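Local coordinates for flavohemoprotein (Vibrio cholerae O1 biovar El Tor, PDB 4EH1), which probably converts nitric oxide to nitrate with O2 and NAD(P)H, protecting the bacterium from nitrosative stress, and is represented here by its FAD- and NAD(P)H-binding reductase domain, at residues M172-Y177 with D184-E189; I196-I199 with D203-L206; I132-A137 with A163-Q168; T45-D50 with H90-V95; Y110-R115 with Q139-V144. All coordinates share one frame; numbering follows the deposited sequence.

Contact 1 of 5, residues M172-Y177 with D184-E189; sequences MQQVWY and DVLQGE
Trp176 pairs with Leu186, and Tyr177 with Gln187, where the short edge strand 186-187 lies parallel to strand 172-177 at one border of the parallel sheet in the NAD-binding half of the chain. Three backbone bonds make the tight end: Leu186 N to Val175 O and Tyr177 N to Leu186 O, each 2.9 Å, and Gly188 N to Tyr177 O at 2.8 Å. The last reaches its acceptor from 36° above the carbonyl plane, where the outer chain is already leaving the sheet.

On one face of the sheet Leu186 runs beside Trp176, pointing the same way, and puts CB over the five-membered ring, 3.9 Å from its centroid. On the other face Val185 CG2 lies over the Tyr177 ring, 4.1 Å from the centroid; the phenol hydroxyl itself bonds to His156 ND1. With chi1 at -73°, Tyr177 holds CG beside its own backbone N, which turns the ring back under Val185.

The opposite end is loose. Asp184 is exposed and poorly ordered, the chains splay apart, and water takes over from direct bonding. One water lies between the Asp184 carboxylate and Gln173 O. Another sits in the gap between the backbones, 2.7 Å from Asp184 O, and accepts from Val175 N at 3.1 Å.

Contact 2 of 5, residues I196-I199 with D203-L206; sequences ILPI and DFYL
Phe204 reaches from strand 203-208 to the loop 196-199, where Pro198 is the centre of an inverse gamma turn just before the chain enters this strand of the parallel, Rossmann-like sheet. The contact is essentially one ring pushed edge-on against that turn.

Starting at CB, the side chain leaves the strand with CG beside the backbone N and opposite the carbonyl carbon (chi1 -66°), a setting that lets the end of the ring reach the turn. CB and CG are still too far back to meet the loop; Leu220 of helix 210-223 and Val118 of the neighbouring strand also pack on this side chain. CD1 and CD2 remain short of the loop as well. The first real contact comes at CE1, which lies 3.5 Å from Pro198 O. On the other flank CE2 comes to 4.6 Å from Ile199 CD1 and 4.6 Å from Leu197 CD1, a looser approach.

CZ, the tip, does most of the touching. It too is 3.5 Å from Pro198 O, so the carbonyl oxygen faces the CE1-CZ edge close to the ring plane, where the aromatic hydrogens carry slight positive charge; a weak electrostatic attraction is likely. No hydrogen bond crosses between the segments, and the rest is apolar packing. Ile199 CA also stands at the ring edge, while the branch of its side chain curls back to bring CD1 within 4.2 Å of Phe204 CZ.

Contact 3 of 5, residues I132-A137 with A163-Q168; sequences ILHTLA and AQLIAQ
Leu165 meets His134, Leu133 and Ala137 because its CG lies beside its own backbone N (chi1 -79°) and CD1 then extends away from CA, straight at the facing helix; His134 turns its imidazole about the CB-CG bond to receive it. CD1 stands over a face of that ring, 3.8 Å from the centroid and 18° off the normal, a CH-pi contact in which the two side chains meet at about a right angle. The same methyl touches Leu133 CB at 3.8 Å. The other branch, CD2, rests on Ala137 CB, also at 3.8 Å.

Helices 126-138 and 159-169 are successive helices of the beta-alpha-beta crossovers of the NAD-binding domain and run roughly parallel here, their short axes 10.8 Å apart and inclined by 27°. At this spacing Leu165 is the side chain that spans the interface. The polar end of His134 is occupied: NE2 bonds to Glu161 OE1, which links the two helices just outside the segments, and the ring also stacks with that of His61. Between the segments themselves, then, cohesion is apolar, without a hydrogen bond, while the charge of Glu161 probably polarises the imidazole and fixes its tilt against the leucine.

Contact 4 of 5, residues T45-D50 with H90-V95; sequences TPEGSD and HNNVKV
Glu47 and Asn92 are the two residues that meet here, joining the loop between strands 39-44 and 53-58 to the 90-95 segment, which carries the last part of helix 84-92, in the FAD-binding domain, whose antiparallel sheet is of the ferredoxin-reductase type. Asn92 gives up slightly more surface than Glu47, and the total is small, as suits a contact at the surface of the fold.

Glu47 reaches across with an extended chain: beyond CG it is nearly straight (chi2 -162°), carrying the carboxylate out of the loop to Asn92. Asn92 answers with a short side chain directed at the loop. The two flat groups are turned 63° against each other, so carboxylate and amide meet at an angle and not as coplanar partners. As modelled, Glu47 OE2 lies 3.3 Å from Asn92 OD1, but the amide is probably turned over, and the nature of this pair is not settled.

The loop beyond is poorly ordered in the model: Gly48, centre of an inverse gamma turn, Ser49 and Asp50 all have high B factors. On the helix side, Lys154 of the second subunit packs on Asn92, and a glycerol, probably from the crystallisation liquor, lies close by.

With the amide reversed, its nitrogen would face the carboxylate, and a hydrogen bond becomes possible; even so, one solvent-accessible polar pair would tie loop to helix only lightly.

Contact 5 of 5, residues Y110-R115 with Q139-V144; sequences YVERER and QNKSGV
Glu114 and Lys141 stand 8.8 Å apart between CA atoms, so the two loops lie too far from each other here for backbone pairing and are bridged by side chains. Lys141 does the bridging. Its chain starts with CG opposite the backbone N and bends at chi2 (78°), which carries the amine over to the other loop.

There NZ donates to Glu112 OE1 at 2.9 Å, a salt bridge using the syn lone pair, and to Arg115 O at 2.8 Å, met from above the carbonyl plane. Tyr110 OH flanks the aliphatic part, 3.5 Å from Lys141 CE.

Glu112 comes from the opposite direction, and its carboxylate is held at both oxygens. OE1 also takes the Glu114 N-H, on its anti side, at 2.8 Å. OE2 receives the Tyr110 hydroxyl in a short bond of 2.5 Å from above the carboxylate plane, together with a water that donates onward to Gln139 OE1. This grip fixes the rotation of the carboxylate and probably keeps it ionised opposite the lysine. Farther along, Arg113 and Arg115 turn the other way to Asp203.

Asn140, with positive phi, is the C-prime residue of a Schellman motif that ends helix 126-138, and Lys141 follows directly. The arrangement thus belongs to a beta-alpha-beta crossover of the Rossmann-like NAD-binding domain: it joins the chain entering strand 117-122 to the turn that leads from the helix into strand 144-150.

In the fold
Contact 4 comes first along the chain and stands alone in the FAD-binding half, its centre 33 to 40 Å from the others. The other four cluster around the parallel sheet of the NAD-binding half. Contacts 5 and 3 interleave in sequence, share the run from helix 126-138 into strand 144-150, and touch with centres 12 Å apart. Contact 1 follows at the sheet edge, joined to contact 3 by Gln173 against Ile166; contact 2 comes last. Asp203 and Arg115 form a salt bridge between contacts 2 and 5, also 12 Å apart. The contacts thus trace a two-domain reductase, with an FAD-binding half and a half that probably binds NAD(P)H.

Contact 1 of 5, residues M172-Y177 with D184-E189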
# COMPACT_ATOMS: atom_id res chain seq x y z
N MET A 172 20.89 -1.32 -17.68
CA MET A 172 20.82 -2.76 -17.81
C MET A 172 20.38 -3.34 -16.47
O MET A 172 20.75 -2.84 -15.41
CB MET A 172 22.19 -3.35 -18.18
CG MET A 172 23.06 -2.51 -19.12
SD MET A 172 22.46 -2.41 -20.82
CE MET A 172 22.19 -4.14 -21.26
N GLN A 173 19.57 -4.39 -16.52
CA GLN A 173 19.26 -5.11 -15.30
C GLN A 173 19.20 -6.62 -15.53
O GLN A 173 18.88 -7.08 -16.64
CB GLN A 173 17.99 -4.56 -14.62
CG GLN A 173 16.67 -5.22 -15.01
CD GLN A 173 15.54 -4.93 -13.99
OE1 GLN A 173 15.71 -5.07 -12.78
NE2 GLN A 173 14.38 -4.52 -14.49
N GLN A 174 19.55 -7.37 -14.49
CA GLN A 174 19.31 -8.81 -14.46
C GLN A 174 18.69 -9.13 -13.10
O GLN A 174 19.18 -8.67 -12.07
CB GLN A 174 20.61 -9.62 -14.66
CG GLN A 174 20.38 -11.16 -14.65
CD GLN A 174 19.31 -11.60 -15.66
OE1 GLN A 174 18.26 -12.19 -15.29
NE2 GLN A 174 19.57 -11.35 -16.93
N VAL A 175 17.62 -9.91 -13.12
CA VAL A 175 16.98 -10.37 -11.91
C VAL A 175 17.10 -11.91 -11.70
O VAL A 175 17.02 -12.67 -12.66
CB VAL A 175 15.52 -9.95 -11.90
CG1 VAL A 175 14.76 -10.63 -10.75
CG2 VAL A 175 15.41 -8.38 -11.80
N TRP A 176 17.32 -12.36 -10.46
CA TRP A 176 17.33 -13.78 -10.10
C TRP A 176 16.20 -14.09 -9.09
O TRP A 176 15.97 -13.31 -8.14
CB TRP A 176 18.66 -14.17 -9.43
CG TRP A 176 19.85 -14.25 -10.33
CD1 TRP A 176 20.42 -15.37 -10.81
CD2 TRP A 176 20.62 -13.16 -10.83
NE1 TRP A 176 21.50 -15.05 -11.59
CE2 TRP A 176 21.65 -13.70 -11.61
CE3 TRP A 176 20.52 -11.76 -10.69
CZ2 TRP A 176 22.60 -12.90 -12.26
CZ3 TRP A 176 21.47 -10.97 -11.32
CH2 TRP A 176 22.50 -11.55 -12.09
N TYR A 177 15.48 -15.19 -9.30
CA TYR A 177 14.47 -15.66 -8.34
C TYR A 177 15.04 -16.94 -7.77
O TYR A 177 15.39 -17.87 -8.53
CB TYR A 177 13.12 -15.95 -9.00
CG TYR A 177 12.29 -14.76 -9.46
CD1 TYR A 177 12.59 -13.45 -9.06
CD2 TYR A 177 11.17 -14.96 -10.29
CE1 TYR A 177 11.80 -12.37 -9.49
CE2 TYR A 177 10.39 -13.88 -10.72
CZ TYR A 177 10.72 -12.58 -10.31
OH TYR A 177 9.94 -11.50 -10.73
N ASP A 184 12.39 -14.04 -18.59
CA ASP A 184 13.49 -13.08 -18.43
C ASP A 184 13.98 -12.90 -16.98
O ASP A 184 14.34 -11.80 -16.59
CB ASP A 184 13.11 -11.72 -19.02
CG ASP A 184 14.33 -10.88 -19.36
OD1 ASP A 184 15.15 -11.34 -20.19
OD2 ASP A 184 14.48 -9.77 -18.79
N VAL A 185 13.97 -13.96 -16.19
CA VAL A 185 14.73 -13.95 -14.94
C VAL A 185 15.54 -15.22 -14.87
O VAL A 185 15.19 -16.24 -15.47
CB VAL A 185 13.85 -13.83 -13.66
CG1 VAL A 185 12.82 -12.69 -13.81
CG2 VAL A 185 13.20 -15.14 -13.37
N LEU A 186 16.62 -15.19 -14.12
CA LEU A 186 17.40 -16.40 -13.97
C LEU A 186 16.96 -17.06 -12.66
O LEU A 186 16.71 -16.38 -11.67
CB LEU A 186 18.87 -16.07 -13.95
CG LEU A 186 19.34 -15.59 -15.32
CD1 LEU A 186 20.65 -14.86 -15.20
CD2 LEU A 186 19.47 -16.80 -16.23
N GLN A 187 16.84 -18.37 -12.68
CA GLN A 187 16.46 -19.11 -11.49
C GLN A 187 17.69 -19.51 -10.70
O GLN A 187 18.61 -20.12 -11.24
CB GLN A 187 15.67 -20.35 -11.90
CG GLN A 187 15.04 -21.04 -10.73
CD GLN A 187 13.97 -22.02 -11.15
OE1 GLN A 187 13.82 -22.34 -12.34
NE2 GLN A 187 13.21 -22.51 -10.17
N GLY A 188 17.73 -19.20 -9.42
CA GLY A 188 18.83 -19.67 -8.61
C GLY A 188 19.60 -18.57 -7.92
O GLY A 188 19.11 -17.45 -7.77
N GLU A 189 20.82 -18.87 -7.50
CA GLU A 189 21.67 -17.86 -6.88
C GLU A 189 22.29 -16.97 -7.95
O GLU A 189 22.51 -17.37 -9.11
CB GLU A 189 22.75 -18.49 -5.99
CG GLU A 189 22.21 -19.19 -4.72
CD GLU A 189 21.59 -18.22 -3.67
OE1 GLU A 189 22.30 -17.30 -3.20
OE2 GLU A 189 20.39 -18.40 -3.30
O HOH W 1 15.85 -7.53 -17.84
O HOH W 2 15.80 -9.81 -15.58

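Contact 2 of 5, residues I196-I199 with D203-L206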
# COMPACT_ATOMS: atom_id res chain seq x y z
N ILE A 196 28.36 -9.66 -18.43
CA ILE A 196 29.16 -8.55 -18.92
C ILE A 196 29.17 -7.43 -17.87
O ILE A 196 28.13 -6.83 -17.61
CB ILE A 196 28.57 -7.96 -20.22
CG1 ILE A 196 28.37 -9.04 -21.28
CG2 ILE A 196 29.48 -6.83 -20.74
CD1 ILE A 196 27.80 -8.49 -22.59
N LEU A 197 30.33 -7.15 -17.30
CA LEU A 197 30.45 -6.25 -16.16
C LEU A 197 31.73 -5.41 -16.22
O LEU A 197 32.77 -5.88 -16.68
CB LEU A 197 30.50 -7.06 -14.85
CG LEU A 197 29.26 -7.81 -14.36
CD1 LEU A 197 29.60 -8.58 -13.12
CD2 LEU A 197 28.08 -6.87 -14.10
N PRO A 198 31.69 -4.18 -15.68
CA PRO A 198 32.88 -3.32 -15.73
C PRO A 198 33.80 -3.64 -14.57
O PRO A 198 33.97 -2.84 -13.66
CB PRO A 198 32.29 -1.91 -15.59
CG PRO A 198 31.06 -2.13 -14.73
CD PRO A 198 30.52 -3.50 -15.09
N ILE A 199 34.39 -4.82 -14.63
CA ILE A 199 35.25 -5.34 -13.59
C ILE A 199 36.43 -4.38 -13.31
O ILE A 199 36.73 -4.07 -12.16
CB ILE A 199 35.79 -6.73 -14.01
CG1 ILE A 199 34.64 -7.73 -14.22
CG2 ILE A 199 36.84 -7.26 -13.01
CD1 ILE A 199 33.76 -7.92 -12.96
N ASP A 203 32.42 1.00 -10.26
CA ASP A 203 32.12 1.03 -8.83
C ASP A 203 30.99 0.03 -8.54
O ASP A 203 29.93 0.10 -9.16
CB ASP A 203 31.64 2.42 -8.40
CG ASP A 203 32.76 3.28 -7.83
OD1 ASP A 203 33.78 2.73 -7.35
OD2 ASP A 203 32.61 4.51 -7.83
N PHE A 204 31.21 -0.85 -7.57
CA PHE A 204 30.23 -1.88 -7.21
C PHE A 204 29.62 -1.54 -5.85
O PHE A 204 30.33 -1.52 -4.84
CB PHE A 204 30.90 -3.27 -7.18
CG PHE A 204 31.36 -3.73 -8.54
CD1 PHE A 204 32.50 -3.17 -9.12
CD2 PHE A 204 30.64 -4.68 -9.24
CE1 PHE A 204 32.91 -3.56 -10.41
CE2 PHE A 204 31.03 -5.08 -10.52
CZ PHE A 204 32.17 -4.51 -11.12
N TYR A 205 28.32 -1.27 -5.84
CA TYR A 205 27.61 -1.00 -4.60
C TYR A 205 26.73 -2.19 -4.28
O TYR A 205 25.98 -2.67 -5.14
CB TYR A 205 26.74 0.27 -4.74
CG TYR A 205 27.53 1.56 -4.84
CD1 TYR A 205 28.07 1.99 -6.06
CD2 TYR A 205 27.69 2.38 -3.74
CE1 TYR A 205 28.79 3.21 -6.16
CE2 TYR A 205 28.41 3.60 -3.82
CZ TYR A 205 28.96 4.00 -5.03
OH TYR A 205 29.66 5.20 -5.12
N LEU A 206 26.81 -2.66 -3.04
CA LEU A 206 26.18 -3.91 -2.61
C LEU A 206 25.32 -3.70 -1.36
O LEU A 206 25.78 -3.07 -0.40
CB LEU A 206 27.25 -4.92 -2.21
CG LEU A 206 28.06 -5.67 -3.27
CD1 LEU A 206 28.72 -4.76 -4.30
CD2 LEU A 206 29.11 -6.49 -2.59

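Contact 3 of 5, residues I132-A137 with A163-Q168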
# COMPACT_ATOMS: atom_id res chain seq x y z
N ILE A 132 19.40 5.34 -4.92
CA ILE A 132 20.51 5.56 -5.83
C ILE A 132 20.04 5.57 -7.29
O ILE A 132 20.37 6.48 -8.03
CB ILE A 132 21.63 4.54 -5.62
CG1 ILE A 132 22.21 4.69 -4.19
CG2 ILE A 132 22.73 4.73 -6.68
CD1 ILE A 132 23.33 3.70 -3.85
N LEU A 133 19.25 4.57 -7.69
CA LEU A 133 18.65 4.60 -9.02
C LEU A 133 17.95 5.92 -9.31
O LEU A 133 18.15 6.50 -10.37
CB LEU A 133 17.60 3.52 -9.17
CG LEU A 133 18.07 2.09 -9.35
CD1 LEU A 133 16.85 1.15 -9.38
CD2 LEU A 133 18.94 1.95 -10.62
N HIS A 134 17.08 6.35 -8.41
CA HIS A 134 16.35 7.59 -8.67
C HIS A 134 17.26 8.81 -8.81
O HIS A 134 17.01 9.69 -9.65
CB HIS A 134 15.26 7.85 -7.63
CG HIS A 134 14.02 7.04 -7.85
ND1 HIS A 134 13.20 7.23 -8.94
CD2 HIS A 134 13.46 6.05 -7.11
CE1 HIS A 134 12.18 6.40 -8.87
NE2 HIS A 134 12.32 5.66 -7.78
N THR A 135 18.32 8.85 -8.01
CA THR A 135 19.29 9.96 -8.06
C THR A 135 20.05 9.94 -9.39
O THR A 135 20.23 10.98 -10.01
CB THR A 135 20.33 9.89 -6.91
OG1 THR A 135 19.64 9.85 -5.67
CG2 THR A 135 21.25 11.13 -6.92
N LEU A 136 20.48 8.76 -9.82
CA LEU A 136 21.23 8.65 -11.07
C LEU A 136 20.34 8.96 -12.26
O LEU A 136 20.82 9.44 -13.26
CB LEU A 136 21.85 7.25 -11.20
CG LEU A 136 22.88 6.90 -10.11
CD1 LEU A 136 23.47 5.49 -10.33
CD2 LEU A 136 24.01 7.90 -10.02
N ALA A 137 19.04 8.67 -12.14
CA ALA A 137 18.10 8.98 -13.22
C ALA A 137 18.00 10.50 -13.39
O ALA A 137 18.13 11.03 -14.50
CB ALA A 137 16.73 8.41 -12.93
N ALA A 163 11.70 -1.21 -13.49
CA ALA A 163 11.60 -1.51 -14.92
C ALA A 163 11.42 -0.20 -15.68
O ALA A 163 12.05 0.01 -16.71
CB ALA A 163 10.40 -2.44 -15.20
N GLN A 164 10.59 0.68 -15.14
CA GLN A 164 10.34 1.95 -15.81
C GLN A 164 11.61 2.80 -15.88
O GLN A 164 11.92 3.32 -16.95
CB GLN A 164 9.20 2.72 -15.15
CG GLN A 164 7.85 2.03 -15.28
CD GLN A 164 6.68 2.98 -15.00
OE1 GLN A 164 5.65 2.58 -14.42
NE2 GLN A 164 6.84 4.24 -15.40
N LEU A 165 12.33 2.91 -14.76
CA LEU A 165 13.58 3.68 -14.74
C LEU A 165 14.52 3.15 -15.76
O LEU A 165 15.07 3.89 -16.56
CB LEU A 165 14.27 3.61 -13.39
CG LEU A 165 13.68 4.52 -12.31
CD1 LEU A 165 14.36 4.32 -10.96
CD2 LEU A 165 13.73 6.01 -12.77
N ILE A 166 14.69 1.83 -15.73
CA ILE A 166 15.60 1.19 -16.66
C ILE A 166 15.20 1.46 -18.08
O ILE A 166 16.04 1.81 -18.90
CB ILE A 166 15.73 -0.33 -16.37
CG1 ILE A 166 16.74 -0.49 -15.24
CG2 ILE A 166 16.28 -1.06 -17.58
CD1 ILE A 166 16.34 -1.40 -14.24
N ALA A 167 13.90 1.32 -18.37
CA ALA A 167 13.39 1.57 -19.70
C ALA A 167 13.53 3.03 -20.08
O ALA A 167 13.61 3.34 -21.25
CB ALA A 167 11.91 1.14 -19.82
N GLN A 168 13.56 3.92 -19.10
CA GLN A 168 13.69 5.35 -19.38
C GLN A 168 15.12 5.80 -19.56
O GLN A 168 15.37 6.68 -20.39
CB GLN A 168 13.04 6.19 -18.29
CG GLN A 168 11.55 6.26 -18.42
CD GLN A 168 10.89 6.87 -17.20
OE1 GLN A 168 11.52 7.65 -16.47
NE2 GLN A 168 9.63 6.51 -16.96

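Contact 4 of 5, residues T45-D50 with H90-V95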
# COMPACT_ATOMS: atom_id res chain seq x y z
N THR A 45 6.19 3.12 19.66
CA THR A 45 5.86 2.43 20.89
C THR A 45 4.83 1.39 20.54
O THR A 45 3.66 1.71 20.33
CB THR A 45 5.26 3.39 21.91
OG1 THR A 45 6.19 4.45 22.14
CG2 THR A 45 4.96 2.67 23.23
N PRO A 46 5.27 0.14 20.42
CA PRO A 46 4.37 -0.94 19.97
C PRO A 46 3.22 -1.22 20.95
O PRO A 46 3.29 -0.81 22.11
CB PRO A 46 5.32 -2.13 19.82
CG PRO A 46 6.67 -1.47 19.48
CD PRO A 46 6.69 -0.26 20.39
N GLU A 47 2.18 -1.90 20.45
CA GLU A 47 0.98 -2.22 21.24
C GLU A 47 1.27 -2.81 22.63
O GLU A 47 0.48 -2.63 23.56
CB GLU A 47 0.02 -3.11 20.43
CG GLU A 47 -0.86 -2.35 19.42
CD GLU A 47 -2.09 -3.14 18.94
OE1 GLU A 47 -3.21 -2.84 19.40
OE2 GLU A 47 -1.94 -4.05 18.09
N GLY A 48 2.40 -3.51 22.76
CA GLY A 48 2.97 -3.83 24.07
C GLY A 48 3.67 -2.57 24.56
O GLY A 48 4.88 -2.38 24.38
N SER A 49 2.88 -1.71 25.21
CA SER A 49 3.17 -0.27 25.23
C SER A 49 4.14 0.25 26.28
O SER A 49 4.08 1.43 26.64
CB SER A 49 1.85 0.53 25.32
OG SER A 49 1.50 1.09 24.06
N ASP A 50 5.05 -0.58 26.78
CA ASP A 50 5.97 -0.08 27.80
C ASP A 50 7.00 0.89 27.22
O ASP A 50 7.03 2.07 27.58
CB ASP A 50 6.66 -1.20 28.61
CG ASP A 50 6.30 -2.60 28.13
OD1 ASP A 50 5.48 -3.26 28.80
OD2 ASP A 50 6.85 -3.04 27.09
N HIS A 90 3.66 -1.82 9.57
CA HIS A 90 2.74 -2.49 8.65
C HIS A 90 1.30 -2.53 9.20
O HIS A 90 0.36 -2.13 8.52
CB HIS A 90 3.21 -3.94 8.34
CG HIS A 90 4.25 -4.03 7.27
ND1 HIS A 90 4.01 -4.63 6.05
CD2 HIS A 90 5.53 -3.58 7.23
CE1 HIS A 90 5.10 -4.55 5.30
NE2 HIS A 90 6.04 -3.92 5.99
N ASN A 91 1.12 -2.97 10.44
CA ASN A 91 -0.23 -3.22 10.95
C ASN A 91 -0.95 -2.05 11.57
O ASN A 91 -2.16 -2.02 11.55
CB ASN A 91 -0.22 -4.38 11.96
CG ASN A 91 0.21 -5.69 11.33
OD1 ASN A 91 0.01 -5.91 10.14
ND2 ASN A 91 0.82 -6.57 12.12
N ASN A 92 -0.22 -1.10 12.15
CA ASN A 92 -0.85 -0.11 13.01
C ASN A 92 -0.69 1.32 12.51
O ASN A 92 -1.50 2.17 12.83
CB ASN A 92 -0.26 -0.16 14.43
CG ASN A 92 -0.57 -1.47 15.14
OD1 ASN A 92 -1.38 -1.52 16.06
ND2 ASN A 92 0.09 -2.53 14.72
N VAL A 93 0.38 1.60 11.79
CA VAL A 93 0.64 2.97 11.40
C VAL A 93 -0.02 3.28 10.05
O VAL A 93 0.52 2.93 9.00
CB VAL A 93 2.14 3.25 11.37
CG1 VAL A 93 2.39 4.69 10.90
CG2 VAL A 93 2.75 2.96 12.76
N LYS A 94 -1.17 3.95 10.08
CA LYS A 94 -1.94 4.27 8.88
C LYS A 94 -1.55 5.59 8.22
O LYS A 94 -0.89 6.43 8.84
CB LYS A 94 -3.44 4.35 9.21
CG LYS A 94 -3.95 3.23 10.09
CD LYS A 94 -5.48 3.24 10.20
CE LYS A 94 -5.95 4.45 11.01
NZ LYS A 94 -5.05 4.75 12.18
N VAL A 95 -1.97 5.76 6.96
CA VAL A 95 -1.97 7.07 6.34
C VAL A 95 -2.68 8.07 7.25
O VAL A 95 -3.82 7.83 7.68
CB VAL A 95 -2.69 7.07 4.96
CG1 VAL A 95 -2.78 8.48 4.40
CG2 VAL A 95 -1.95 6.15 3.98

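Contact 5 of 5, residues Y110-R115 with Q139-V144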
# COMPACT_ATOMS: atom_id res chain seq x y z
N TYR A 110 26.14 6.70 -2.52
CA TYR A 110 26.72 6.82 -3.82
C TYR A 110 27.58 8.09 -3.91
O TYR A 110 27.17 9.17 -3.49
CB TYR A 110 25.63 6.85 -4.88
CG TYR A 110 26.20 7.10 -6.24
CD1 TYR A 110 26.77 6.06 -6.95
CD2 TYR A 110 26.21 8.36 -6.80
CE1 TYR A 110 27.32 6.25 -8.16
CE2 TYR A 110 26.76 8.57 -8.05
CZ TYR A 110 27.32 7.49 -8.72
OH TYR A 110 27.88 7.62 -9.98
N VAL A 111 28.78 7.96 -4.47
CA VAL A 111 29.60 9.14 -4.74
C VAL A 111 29.95 9.14 -6.23
O VAL A 111 30.43 8.13 -6.76
CB VAL A 111 30.86 9.15 -3.89
CG1 VAL A 111 31.82 10.26 -4.35
CG2 VAL A 111 30.49 9.31 -2.42
N GLU A 112 29.67 10.26 -6.90
CA GLU A 112 29.94 10.36 -8.34
C GLU A 112 31.44 10.35 -8.61
O GLU A 112 32.19 11.22 -8.15
CB GLU A 112 29.30 11.62 -8.94
CG GLU A 112 29.40 11.67 -10.49
CD GLU A 112 28.94 10.34 -11.15
OE1 GLU A 112 29.73 9.69 -11.89
OE2 GLU A 112 27.78 9.94 -10.92
N ARG A 113 31.88 9.35 -9.36
CA ARG A 113 33.29 9.26 -9.69
C ARG A 113 33.52 9.06 -11.18
O ARG A 113 34.64 8.74 -11.61
CB ARG A 113 33.95 8.13 -8.89
CG ARG A 113 33.97 8.35 -7.38
CD ARG A 113 34.90 7.36 -6.68
NE ARG A 113 34.77 7.40 -5.22
CZ ARG A 113 33.77 6.82 -4.56
NH1 ARG A 113 32.81 6.18 -5.22
NH2 ARG A 113 33.72 6.89 -3.23
N GLU A 114 32.45 9.24 -11.97
CA GLU A 114 32.53 9.10 -13.42
C GLU A 114 33.01 7.72 -13.81
O GLU A 114 33.76 7.58 -14.77
CB GLU A 114 33.41 10.20 -14.04
CG GLU A 114 32.71 11.55 -14.05
CD GLU A 114 33.48 12.68 -14.73
OE1 GLU A 114 34.33 12.37 -15.60
OE2 GLU A 114 33.22 13.87 -14.39
N ARG A 115 32.61 6.72 -13.04
CA ARG A 115 32.88 5.34 -13.39
C ARG A 115 31.57 4.68 -13.74
O ARG A 115 30.52 5.15 -13.34
CB ARG A 115 33.48 4.59 -12.19
CG ARG A 115 34.84 5.10 -11.72
CD ARG A 115 35.12 4.52 -10.33
NE ARG A 115 36.42 4.91 -9.83
CZ ARG A 115 36.81 4.81 -8.56
NH1 ARG A 115 35.99 4.32 -7.64
NH2 ARG A 115 38.03 5.21 -8.21
N GLN A 139 20.15 12.64 -12.57
CA GLN A 139 21.43 13.16 -13.04
C GLN A 139 21.82 12.67 -14.43
O GLN A 139 22.92 12.95 -14.90
CB GLN A 139 22.54 12.85 -12.02
CG GLN A 139 22.32 13.63 -10.75
CD GLN A 139 23.18 13.17 -9.59
OE1 GLN A 139 24.00 12.26 -9.72
NE2 GLN A 139 22.98 13.79 -8.44
N ASN A 140 20.91 11.95 -15.07
CA ASN A 140 21.19 11.40 -16.40
C ASN A 140 22.46 10.59 -16.52
O ASN A 140 23.16 10.67 -17.53
CB ASN A 140 21.22 12.54 -17.41
CG ASN A 140 19.88 13.18 -17.56
OD1 ASN A 140 18.88 12.48 -17.75
ND2 ASN A 140 19.83 14.51 -17.44
N LYS A 141 22.75 9.81 -15.49
CA LYS A 141 23.96 9.03 -15.47
C LYS A 141 23.84 7.91 -16.49
O LYS A 141 22.80 7.28 -16.59
CB LYS A 141 24.14 8.43 -14.07
CG LYS A 141 25.22 7.39 -13.93
CD LYS A 141 26.59 8.03 -13.85
CE LYS A 141 27.63 7.00 -13.43
NZ LYS A 141 29.02 7.52 -13.64
N SER A 142 24.88 7.67 -17.26
CA SER A 142 24.86 6.52 -18.14
C SER A 142 25.78 5.39 -17.58
O SER A 142 26.55 5.61 -16.64
CB SER A 142 25.27 6.95 -19.55
OG SER A 142 26.67 7.04 -19.61
N GLY A 143 25.68 4.20 -18.13
CA GLY A 143 26.52 3.08 -17.69
C GLY A 143 26.13 2.51 -16.32
O GLY A 143 26.98 2.30 -15.46
N VAL A 144 24.84 2.28 -16.13
CA VAL A 144 24.35 1.70 -14.87
C VAL A 144 23.82 0.26 -15.08
O VAL A 144 23.03 0.01 -16.00
CB VAL A 144 23.25 2.57 -14.21
CG1 VAL A 144 22.79 1.95 -12.87
CG2 VAL A 144 23.76 4.00 -13.95
O HOH W 3 25.64 11.36 -11.43